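Local structure of lysin (Enterococcus phage IMEEF1, 6IST) at residues 8-12 with 92-96; 14-18 with 121-125; 68-72 with 98-104; 168-172 with 202-206. The protein binds a calcium ion and probably cleaves the cell-wall peptidoglycan of enterococci through a CHAP-type, papain-like amidase or endopeptidase domain. One frame throughout, in Å; residues are numbered along the deposited sequence.

Contact 1: 8-12 with 92-96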
loop_
_atom_site.group_PDB
_atom_site.type_symbol
_atom_site.label_atom_id
_atom_site.label_comp_id
_atom_site.label_asym_id
_atom_site.label_seq_id
_atom_site.Cartn_x
_atom_site.Cartn_y
_atom_site.Cartn_z
ATOM N N LEU C 8 16.516 17.273 7.268
ATOM C CA LEU C 8 17.773 17.967 7.178
ATOM C C LEU C 8 18.866 17.361 8.035
ATOM O O LEU C 8 20.021 17.339 7.641
ATOM C CB LEU C 8 17.609 19.446 7.561
ATOM C CG LEU C 8 16.637 20.253 6.675
ATOM C CD1 LEU C 8 16.415 21.641 7.229
ATOM C CD2 LEU C 8 17.191 20.270 5.262
ATOM N N SER C 9 18.503 16.886 9.212
ATOM C CA SER C 9 19.478 16.139 10.025
ATOM C C SER C 9 20.036 14.929 9.268
ATOM O O SER C 9 21.221 14.726 9.173
ATOM C CB SER C 9 18.840 15.723 11.322
ATOM O OG SER C 9 19.800 15.024 12.058
ATOM N N TYR C 10 19.149 14.153 8.690
ATOM C CA TYR C 10 19.538 12.967 7.949
ATOM C C TYR C 10 20.420 13.314 6.741
ATOM O O TYR C 10 21.513 12.756 6.563
ATOM C CB TYR C 10 18.287 12.185 7.502
ATOM C CG TYR C 10 18.648 10.971 6.706
ATOM C CD1 TYR C 10 19.150 9.835 7.309
ATOM C CD2 TYR C 10 18.527 10.987 5.345
ATOM C CE1 TYR C 10 19.530 8.711 6.555
ATOM C CE2 TYR C 10 18.881 9.878 4.573
ATOM C CZ TYR C 10 19.397 8.757 5.172
ATOM O OH TYR C 10 19.755 7.687 4.347
ATOM N N VAL C 11 19.961 14.260 5.938
ATOM C CA VAL C 11 20.731 14.709 4.759
ATOM C C VAL C 11 22.106 15.270 5.122
ATOM O O VAL C 11 23.114 14.824 4.566
ATOM C CB VAL C 11 19.924 15.683 3.910
ATOM C CG1 VAL C 11 20.738 16.217 2.758
ATOM C CG2 VAL C 11 18.745 14.911 3.340
ATOM N N ASN C 12 22.160 16.186 6.078
ATOM C CA ASN C 12 23.451 16.694 6.503
ATOM C C ASN C 12 24.393 15.581 7.063
ATOM O O ASN C 12 25.612 15.641 6.858
ATOM C CB ASN C 12 23.268 17.832 7.470
ATOM C CG ASN C 12 22.881 19.130 6.771
ATOM O OD1 ASN C 12 23.531 19.536 5.797
ATOM N ND2 ASN C 12 21.848 19.810 7.287
ATOM N N GLY C 92 19.377 16.919 -6.023
ATOM C CA GLY C 92 19.987 16.879 -4.685
ATOM C C GLY C 92 18.954 17.566 -3.771
ATOM O O GLY C 92 17.831 17.872 -4.179
ATOM N N ILE C 93 19.277 17.737 -2.484
ATOM C CA ILE C 93 18.305 18.255 -1.556
ATOM C C ILE C 93 18.756 19.616 -1.029
ATOM O O ILE C 93 19.842 19.662 -0.417
ATOM C CB ILE C 93 18.115 17.335 -0.339
ATOM C CG1 ILE C 93 17.731 15.869 -0.736
ATOM C CG2 ILE C 93 17.044 17.900 0.603
ATOM C CD1 ILE C 93 16.472 15.720 -1.562
ATOM N N ALA C 94 17.870 20.590 -1.059
ATOM C CA ALA C 94 18.177 22.014 -0.574
ATOM C C ALA C 94 18.209 21.921 0.946
ATOM O O ALA C 94 17.311 21.355 1.559
ATOM C CB ALA C 94 17.138 22.984 -1.009
ATOM N N THR C 95 19.275 22.423 1.543
ATOM C CA THR C 95 19.434 22.308 3.012
ATOM C C THR C 95 19.171 23.624 3.704
ATOM O O THR C 95 19.104 23.669 4.982
ATOM C CB THR C 95 20.816 21.817 3.383
ATOM O OG1 THR C 95 21.833 22.506 2.642
ATOM C CG2 THR C 95 20.881 20.334 3.053
ATOM N N GLU C 96 18.982 24.644 2.877
ATOM C CA GLU C 96 18.720 26.006 3.311
ATOM C C GLU C 96 17.792 26.681 2.343
ATOM O O GLU C 96 17.697 26.271 1.207
ATOM C CB GLU C 96 20.047 26.788 3.345
ATOM C CG GLU C 96 21.023 26.278 4.394
ATOM C CD GLU C 96 22.416 26.884 4.275
ATOM O OE1 GLU C 96 23.342 26.258 4.815
ATOM O OE2 GLU C 96 22.597 27.949 3.624
HETATM O O HOH W 1 20.560 22.401 7.025
HETATM O O HOH W 2 23.994 21.847 4.339
#
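Helix 4-13 packs by Leu-8 and Val-11 on the end of strand 90-94 and on Thr-95 just after it, their alpha carbons 6.2 Å from that of Thr-95 and 7.6 Å from that of Ile-93 respectively. Thr-95 is the hub. Its CG2 is anti to the carbonyl carbon and reaches Val-11 CG1 at 4.1 Å, the two side chains meeting at a slant, while the same methyl touches Asn-12 OD1. Beside it, Leu-8 passes its CD2 branch over the backbone, 3.8 Å from Thr-95 CA and close to Ala-94 O. Deeper in, Val-11 CG1 rests on Ile-93 CB at 4.2 Å, and Val-36 of helix 29-41 and Val-107 of strand 103-108 pack on Val-11. The polar rim is joined through water. One molecule accepts from Asn-12 ND2 and donates to Thr-95 O at 2.8 Å; a second donates to Asn-12 OD1 and bonds to Thr-95 OG1. Both ends of the amide are thus tied to one threonine, which should fix the way the amide is turned. No direct hydrogen bond crosses, so the helix is held on the sheet by apolar contacts inside and two water bridges at the exposed margin.

Contact 2: 14-18 with 121-125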
loop_
_atom_site.group_PDB
_atom_site.type_symbol
_atom_site.label_atom_id
_atom_site.label_comp_id
_atom_site.label_asym_id
_atom_site.label_seq_id
_atom_site.Cartn_x
_atom_site.Cartn_y
_atom_site.Cartn_z
ATOM N N LEU C 14 24.527 12.595 5.906
ATOM C CA LEU C 14 25.097 11.819 4.828
ATOM C C LEU C 14 26.325 12.419 4.224
ATOM O O LEU C 14 26.961 11.780 3.401
ATOM C CB LEU C 14 24.118 11.698 3.695
ATOM C CG LEU C 14 22.923 10.839 4.039
ATOM C CD1 LEU C 14 21.947 10.918 2.860
ATOM C CD2 LEU C 14 23.362 9.399 4.335
ATOM N N VAL C 15 26.607 13.671 4.507
ATOM C CA VAL C 15 27.740 14.319 3.861
ATOM C C VAL C 15 29.050 13.548 4.083
ATOM O O VAL C 15 29.409 13.219 5.218
ATOM C CB VAL C 15 27.811 15.797 4.278
ATOM C CG1 VAL C 15 29.121 16.407 3.795
ATOM C CG2 VAL C 15 26.602 16.572 3.715
ATOM N N GLY C 16 29.748 13.210 3.003
ATOM C CA GLY C 16 30.968 12.449 3.108
ATOM C C GLY C 16 30.788 10.958 2.913
ATOM O O GLY C 16 31.747 10.265 2.700
ATOM N N LYS C 17 29.551 10.490 2.885
ATOM C CA LYS C 17 29.205 9.095 2.621
ATOM C C LYS C 17 28.358 9.079 1.347
ATOM O O LYS C 17 28.011 10.104 0.804
ATOM C CB LYS C 17 28.347 8.536 3.748
ATOM C CG LYS C 17 28.936 8.638 5.148
ATOM C CD LYS C 17 27.807 8.841 6.151
ATOM C CE LYS C 17 28.331 9.098 7.558
ATOM N NZ LYS C 17 27.159 9.316 8.454
ATOM N N GLY C 18 27.919 7.910 0.945
ATOM C CA GLY C 18 27.063 7.827 -0.245
ATOM C C GLY C 18 26.041 6.757 -0.040
ATOM O O GLY C 18 26.285 5.825 0.721
ATOM N N PRO C 121 30.494 10.553 -3.375
ATOM C CA PRO C 121 29.805 10.814 -2.118
ATOM C C PRO C 121 29.015 12.120 -2.060
ATOM O O PRO C 121 29.267 13.065 -2.799
ATOM C CB PRO C 121 30.968 10.876 -1.079
ATOM C CG PRO C 121 32.143 10.367 -1.750
ATOM C CD PRO C 121 31.960 10.480 -3.212
ATOM N N ALA C 122 28.082 12.146 -1.134
ATOM C CA ALA C 122 27.256 13.296 -0.896
ATOM C C ALA C 122 28.156 14.431 -0.416
ATOM O O ALA C 122 29.074 14.218 0.432
ATOM C CB ALA C 122 26.206 12.990 0.115
ATOM N N ALA C 123 27.892 15.611 -0.944
ATOM C CA ALA C 123 28.612 16.804 -0.513
ATOM C C ALA C 123 27.671 17.938 -0.420
ATOM O O ALA C 123 26.672 18.031 -1.155
ATOM C CB ALA C 123 29.719 17.102 -1.488
ATOM N N ALA C 124 27.995 18.907 0.420
ATOM C CA ALA C 124 27.214 20.105 0.517
ATOM C C ALA C 124 27.815 21.130 -0.441
ATOM O O ALA C 124 28.968 21.463 -0.326
ATOM C CB ALA C 124 27.153 20.642 1.961
ATOM N N ILE C 125 27.026 21.541 -1.432
ATOM C CA ILE C 125 27.440 22.357 -2.552
ATOM C C ILE C 125 26.743 23.747 -2.551
ATOM O O ILE C 125 25.501 23.839 -2.483
ATOM C CB ILE C 125 27.005 21.709 -3.882
ATOM C CG1 ILE C 125 27.340 20.198 -3.947
ATOM C CG2 ILE C 125 27.640 22.496 -5.036
ATOM C CD1 ILE C 125 28.789 19.957 -3.787
#
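Val-15 sits on the turn that follows helix 4-13 and lies against the start of strand 123-128. Its CA is 3.7 Å from Ala-122 O, and from CB the side chain forks along the strand. CG1, anti to the backbone N (chi1 170°), stays 4.0 Å from Ala-122 O and borders Ala-123 CA; CG2 runs on to Ala-124, 4.3 Å from its N and barely farther from its CB. Val-107 of strand 103-108 also touches Val-15, so the valine reaches two neighbouring strands. The backbones grip each other at Ala-122, whose two polar main-chain atoms both bond across: Gly-16 N gives its hydrogen to Ala-122 O at 2.8 Å, nearly straight at 169°, and Ala-122 N gives its own to Lys-17 O. The methyl of Ala-122 lies against the turn, 3.6 Å from Leu-14 O and 3.5 Å from Lys-17 O, while Pro-121 CB meets the carbonyl oxygens of Gly-16 and Lys-17. Lys-17 itself turns back, its NZ bonded to Gly-13 O. A type II turn from Leu-14 to Lys-17, with Gly-16 at positive phi (96°) and two successive residues bonded to one residue opposite, matches the bonding pattern of a G1 beta bulge, although 14-18 is not itself a regular strand; here it joins the edge of the CHAP-domain sheet to the loop leading to the calcium ligands Asp-20 and Asp-22.

Contact 3: 68-72 with 98-104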
loop_
_atom_site.group_PDB
_atom_site.type_symbol
_atom_site.label_atom_id
_atom_site.label_comp_id
_atom_site.label_asym_id
_atom_site.label_seq_id
_atom_site.Cartn_x
_atom_site.Cartn_y
_atom_site.Cartn_z
ATOM N N SER C 68 14.118 31.893 -9.856
ATOM C CA SER C 68 14.987 32.604 -8.922
ATOM C C SER C 68 15.293 31.722 -7.737
ATOM O O SER C 68 14.411 31.013 -7.273
ATOM C CB SER C 68 14.214 33.831 -8.401
ATOM O OG SER C 68 14.952 34.438 -7.365
ATOM N N SER C 69 16.493 31.861 -7.176
ATOM C CA SER C 69 16.945 31.114 -6.047
ATOM C C SER C 69 16.131 31.418 -4.850
ATOM O O SER C 69 15.994 30.607 -3.961
ATOM C CB SER C 69 18.405 31.421 -5.768
ATOM O OG SER C 69 18.584 32.822 -5.571
ATOM N N THR C 70 15.542 32.610 -4.824
ATOM C CA THR C 70 14.752 32.972 -3.675
ATOM C C THR C 70 13.475 32.179 -3.557
ATOM O O THR C 70 12.869 32.245 -2.539
ATOM C CB THR C 70 14.426 34.482 -3.607
ATOM O OG1 THR C 70 13.583 34.841 -4.712
ATOM C CG2 THR C 70 15.713 35.337 -3.670
ATOM N N GLN C 71 13.062 31.428 -4.577
ATOM C CA GLN C 71 11.941 30.558 -4.466
ATOM C C GLN C 71 12.267 29.195 -3.759
ATOM O O GLN C 71 11.362 28.427 -3.545
ATOM C CB GLN C 71 11.374 30.247 -5.878
ATOM C CG GLN C 71 10.911 31.461 -6.674
ATOM C CD GLN C 71 10.507 31.076 -8.095
ATOM O OE1 GLN C 71 11.319 31.122 -8.987
ATOM N NE2 GLN C 71 9.279 30.597 -8.272
ATOM N N ILE C 72 13.547 28.879 -3.521
ATOM C CA ILE C 72 13.997 27.586 -3.027
ATOM C C ILE C 72 13.834 27.660 -1.525
ATOM O O ILE C 72 14.210 28.686 -0.909
ATOM C CB ILE C 72 15.461 27.271 -3.365
ATOM C CG1 ILE C 72 15.557 27.071 -4.891
ATOM C CG2 ILE C 72 15.957 26.000 -2.692
ATOM C CD1 ILE C 72 16.968 27.199 -5.440
ATOM N N GLY C 98 16.914 29.439 -0.460
ATOM C CA GLY C 98 17.769 30.035 -1.419
ATOM C C GLY C 98 18.102 31.456 -1.055
ATOM O O GLY C 98 17.392 32.078 -0.301
ATOM N N ARG C 99 19.251 31.902 -1.499
ATOM C CA ARG C 99 19.722 33.240 -1.117
ATOM C C ARG C 99 19.419 34.348 -2.146
ATOM O O ARG C 99 19.145 34.117 -3.309
ATOM C CB ARG C 99 21.218 33.155 -0.835
ATOM C CG ARG C 99 21.578 32.265 0.340
ATOM C CD ARG C 99 23.050 31.906 0.245
ATOM N NE ARG C 99 23.459 30.926 1.240
ATOM C CZ ARG C 99 24.726 30.692 1.586
ATOM N NH1 ARG C 99 25.744 31.371 1.045
ATOM N NH2 ARG C 99 24.972 29.767 2.496
ATOM N N ALA C 100 19.441 35.590 -1.673
ATOM C CA ALA C 100 19.113 36.747 -2.478
ATOM C C ALA C 100 20.093 37.005 -3.634
ATOM O O ALA C 100 19.718 37.573 -4.633
ATOM C CB ALA C 100 19.017 37.981 -1.563
ATOM N N ASP C 101 21.335 36.563 -3.490
ATOM C CA ASP C 101 22.372 36.743 -4.522
ATOM C C ASP C 101 22.308 35.705 -5.669
ATOM O O ASP C 101 23.266 35.555 -6.439
ATOM C CB ASP C 101 23.749 36.730 -3.852
ATOM C CG ASP C 101 24.137 35.328 -3.283
ATOM O OD1 ASP C 101 23.293 34.382 -3.300
ATOM O OD2 ASP C 101 25.276 35.176 -2.791
ATOM N N GLY C 102 21.197 34.976 -5.802
ATOM C CA GLY C 102 21.104 33.976 -6.847
ATOM C C GLY C 102 21.759 32.602 -6.564
ATOM O O GLY C 102 22.000 31.807 -7.515
ATOM N N THR C 103 22.130 32.333 -5.326
ATOM C CA THR C 103 22.735 31.049 -4.978
ATOM C C THR C 103 21.893 30.292 -3.979
ATOM O O THR C 103 20.889 30.810 -3.423
ATOM C CB THR C 103 24.178 31.216 -4.442
ATOM O OG1 THR C 103 24.139 31.866 -3.170
ATOM C CG2 THR C 103 25.041 32.041 -5.402
ATOM N N PHE C 104 22.242 29.020 -3.808
ATOM C CA PHE C 104 21.642 28.182 -2.824
ATOM C C PHE C 104 22.597 27.046 -2.423
ATOM O O PHE C 104 23.604 26.786 -3.092
ATOM C CB PHE C 104 20.288 27.642 -3.357
ATOM C CG PHE C 104 20.413 26.679 -4.530
ATOM C CD1 PHE C 104 20.391 27.153 -5.839
ATOM C CD2 PHE C 104 20.479 25.362 -4.322
ATOM C CE1 PHE C 104 20.515 26.316 -6.921
ATOM C CE2 PHE C 104 20.640 24.483 -5.395
ATOM C CZ PHE C 104 20.606 24.967 -6.681
#
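Two hydrogen bonds cross between Ser-69 and Ile-72 on one side and Gly-98 and Arg-99 on the other. Ser-69 OG donates to Arg-99 O at 2.7 Å, approaching almost in line with the carbonyl; with chi1 at 57° the hydroxyl stands between the backbone N and the carbonyl carbon and projects into the type I turn from Arg-99 to Gly-102. Gly-98 N donates to Ile-72 O at 2.8 Å, straight at the hydrogen although the donor lies well above the carbonyl plane. A weaker polar contact lies between them: Gly-98 CA points a hydrogen at Ser-69 O, 3.2 Å away, an approach possible because Gly-98 has no CB, whose place would fall on that oxygen. The turn is the tip of loop 95-102, which joins strands 90-94 and 103-108 in a beta hairpin of the antiparallel CHAP-domain sheet; the 3-10 segment 69-71 packs beside it. Asp-101 OD1 accepts from Thr-103 N, which makes an Asx turn, and also from Thr-103 OG1 at 2.7 Å, a hydroxyl also bonded to His-126 of the next strand. Apolar contact is centred on Ile-72, whose CD1 makes a CH-pi contact 3.8 Å from the Phe-104 ring centroid, over the face but shifted toward the rim. Met-78 and Met-129 touch both of these side chains. Farther out, Thr-70 CG2 packs on Ala-100 CA at 3.9 Å.

Contact 4: 168-172 with 202-206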
loop_
_atom_site.group_PDB
_atom_site.type_symbol
_atom_site.label_atom_id
_atom_site.label_comp_id
_atom_site.label_asym_id
_atom_site.label_seq_id
_atom_site.Cartn_x
_atom_site.Cartn_y
_atom_site.Cartn_z
ATOM N N MET C 168 -5.392 -0.904 0.979
ATOM C CA MET C 168 -5.813 0.184 0.113
ATOM C C MET C 168 -4.533 0.985 -0.157
ATOM O O MET C 168 -3.908 1.417 0.806
ATOM C CB MET C 168 -6.792 1.073 0.871
ATOM C CG MET C 168 -7.973 1.613 0.141
ATOM S SD MET C 168 -8.950 2.650 1.275
ATOM C CE MET C 168 -9.987 1.365 1.911
ATOM N N PHE C 169 -4.138 1.168 -1.418
ATOM C CA PHE C 169 -2.983 1.996 -1.764
ATOM C C PHE C 169 -3.015 2.324 -3.266
ATOM O O PHE C 169 -3.836 1.777 -3.989
ATOM C CB PHE C 169 -1.695 1.324 -1.413
ATOM C CG PHE C 169 -1.502 -0.027 -2.038
ATOM C CD1 PHE C 169 -0.895 -0.126 -3.241
ATOM C CD2 PHE C 169 -1.890 -1.191 -1.361
ATOM C CE1 PHE C 169 -0.668 -1.364 -3.798
ATOM C CE2 PHE C 169 -1.698 -2.462 -1.929
ATOM C CZ PHE C 169 -1.063 -2.521 -3.157
ATOM N N ILE C 170 -2.141 3.234 -3.701
ATOM C CA ILE C 170 -1.996 3.579 -5.126
ATOM C C ILE C 170 -0.648 3.164 -5.548
ATOM O O ILE C 170 0.301 3.274 -4.780
ATOM C CB ILE C 170 -2.118 5.120 -5.303
ATOM C CG1 ILE C 170 -3.595 5.548 -5.172
ATOM C CG2 ILE C 170 -1.549 5.610 -6.656
ATOM C CD1 ILE C 170 -3.853 7.019 -5.072
ATOM N N TYR C 171 -0.525 2.769 -6.807
ATOM C CA TYR C 171 0.742 2.475 -7.426
ATOM C C TYR C 171 0.691 3.048 -8.797
ATOM O O TYR C 171 -0.411 3.322 -9.339
ATOM C CB TYR C 171 1.139 0.989 -7.417
ATOM C CG TYR C 171 0.290 0.104 -8.269
ATOM C CD1 TYR C 171 0.552 -0.030 -9.638
ATOM C CD2 TYR C 171 -0.802 -0.559 -7.727
ATOM C CE1 TYR C 171 -0.261 -0.803 -10.432
ATOM C CE2 TYR C 171 -1.600 -1.375 -8.519
ATOM C CZ TYR C 171 -1.328 -1.490 -9.862
ATOM O OH TYR C 171 -2.205 -2.286 -10.644
ATOM N N TYR C 172 1.871 3.286 -9.356
ATOM C CA TYR C 172 1.936 3.803 -10.709
ATOM C C TYR C 172 2.489 2.756 -11.567
ATOM O O TYR C 172 3.330 1.986 -11.183
ATOM C CB TYR C 172 2.776 5.039 -10.893
ATOM C CG TYR C 172 2.491 6.199 -10.014
ATOM C CD1 TYR C 172 1.254 6.425 -9.449
ATOM C CD2 TYR C 172 3.459 7.140 -9.806
ATOM C CE1 TYR C 172 1.015 7.551 -8.635
ATOM C CE2 TYR C 172 3.225 8.269 -9.015
ATOM C CZ TYR C 172 2.010 8.485 -8.456
ATOM O OH TYR C 172 1.812 9.619 -7.656
ATOM N N ALA C 202 -9.423 8.747 -4.466
ATOM C CA ALA C 202 -8.745 7.576 -3.941
ATOM C C ALA C 202 -7.829 7.973 -2.814
ATOM O O ALA C 202 -7.837 7.287 -1.781
ATOM C CB ALA C 202 -7.977 6.830 -5.017
ATOM N N ASN C 203 -7.106 9.105 -2.926
ATOM C CA ASN C 203 -6.302 9.544 -1.778
ATOM C C ASN C 203 -7.134 9.905 -0.543
ATOM O O ASN C 203 -6.679 9.727 0.626
ATOM C CB ASN C 203 -5.308 10.653 -2.131
ATOM C CG ASN C 203 -4.045 10.063 -2.752
ATOM O OD1 ASN C 203 -3.425 9.147 -2.171
ATOM N ND2 ASN C 203 -3.685 10.530 -3.897
ATOM N N ASP C 204 -8.321 10.398 -0.775
ATOM C CA ASP C 204 -9.223 10.689 0.347
ATOM C C ASP C 204 -9.665 9.415 1.026
ATOM O O ASP C 204 -9.728 9.376 2.254
ATOM C CB ASP C 204 -10.420 11.491 -0.102
ATOM C CG ASP C 204 -10.057 12.940 -0.446
ATOM O OD1 ASP C 204 -8.940 13.407 -0.065
ATOM O OD2 ASP C 204 -10.896 13.605 -1.101
ATOM N N LEU C 205 -9.971 8.373 0.250
ATOM C CA LEU C 205 -10.271 7.067 0.821
ATOM C C LEU C 205 -9.108 6.548 1.677
ATOM O O LEU C 205 -9.293 6.144 2.851
ATOM C CB LEU C 205 -10.618 6.067 -0.266
ATOM C CG LEU C 205 -11.914 6.274 -1.056
ATOM C CD1 LEU C 205 -12.007 5.237 -2.143
ATOM C CD2 LEU C 205 -13.065 6.118 -0.142
ATOM N N ILE C 206 -7.897 6.598 1.098
ATOM C CA ILE C 206 -6.707 6.225 1.819
ATOM C C ILE C 206 -6.588 6.899 3.149
ATOM O O ILE C 206 -6.267 6.220 4.172
ATOM C CB ILE C 206 -5.466 6.422 0.951
ATOM C CG1 ILE C 206 -5.508 5.337 -0.120
ATOM C CG2 ILE C 206 -4.173 6.288 1.776
ATOM C CD1 ILE C 206 -4.478 5.537 -1.253
#
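Ile-170 and Ile-206 form the close-packed centre of this contact, where strand 169-174 packs against helix 196-208 with the short segment axes 8.9 Å apart and their directions 138° from one another. The two side chains meet at about a right angle: Ile-206 CD1 lies 4.0 Å from Ile-170 CG1 and 3.9 Å from Phe-169 CA, bridging from side chain to strand backbone. Ile-170 CD1 reaches the helix, 4.1 Å from Ala-202 CB, and lies over one face of the Asn-203 amide, 3.6 Å from OD1 and about as far from ND2. Toward the start of the strand the packing is looser and more open. Partly exposed Met-168 bends at chi3 (-89°) and brings SD alongside the helix backbone, 3.8 Å from Leu-205 O and 4.1 Å from Leu-205 CB. Phe-184 of strand 180-186 touches Met-168 and Leu-205, and Ala-202 and Leu-205 also pack on another chain. Helix 223-231 packs on Phe-169 and Tyr-171 at the other face, where the Phe-169 ring stacks with an aromatic ring of another chain. A mixed sheet with helix 196-208 on one face and helix 223-231 on the other makes a three-layer alpha+beta arrangement in the C-terminal part of the lysin.

Contacts 1, 2 and 3 all reach the six-stranded antiparallel sheet of the CHAP domain. Contacts 1 and 2 have centres 10 Å apart and adjoin along the chain. Contacts 1 and 3, centres 16 Å apart, touch through Ala-94 CB and Ile-72 CG2. In sequence the segments of contact 1 alternate with those of contacts 2 and 3, while contact 3 falls wholly between the two of contact 2. Contact 4 comes later, across the chain's centre, its centre 28 to 35 Å from theirs, in a second, five-stranded mixed sheet to which strand 43-44 of the N-terminal part adds an edge. The chain thus joins a calcium-binding, probably catalytic part to a C-terminal part that touches other chains.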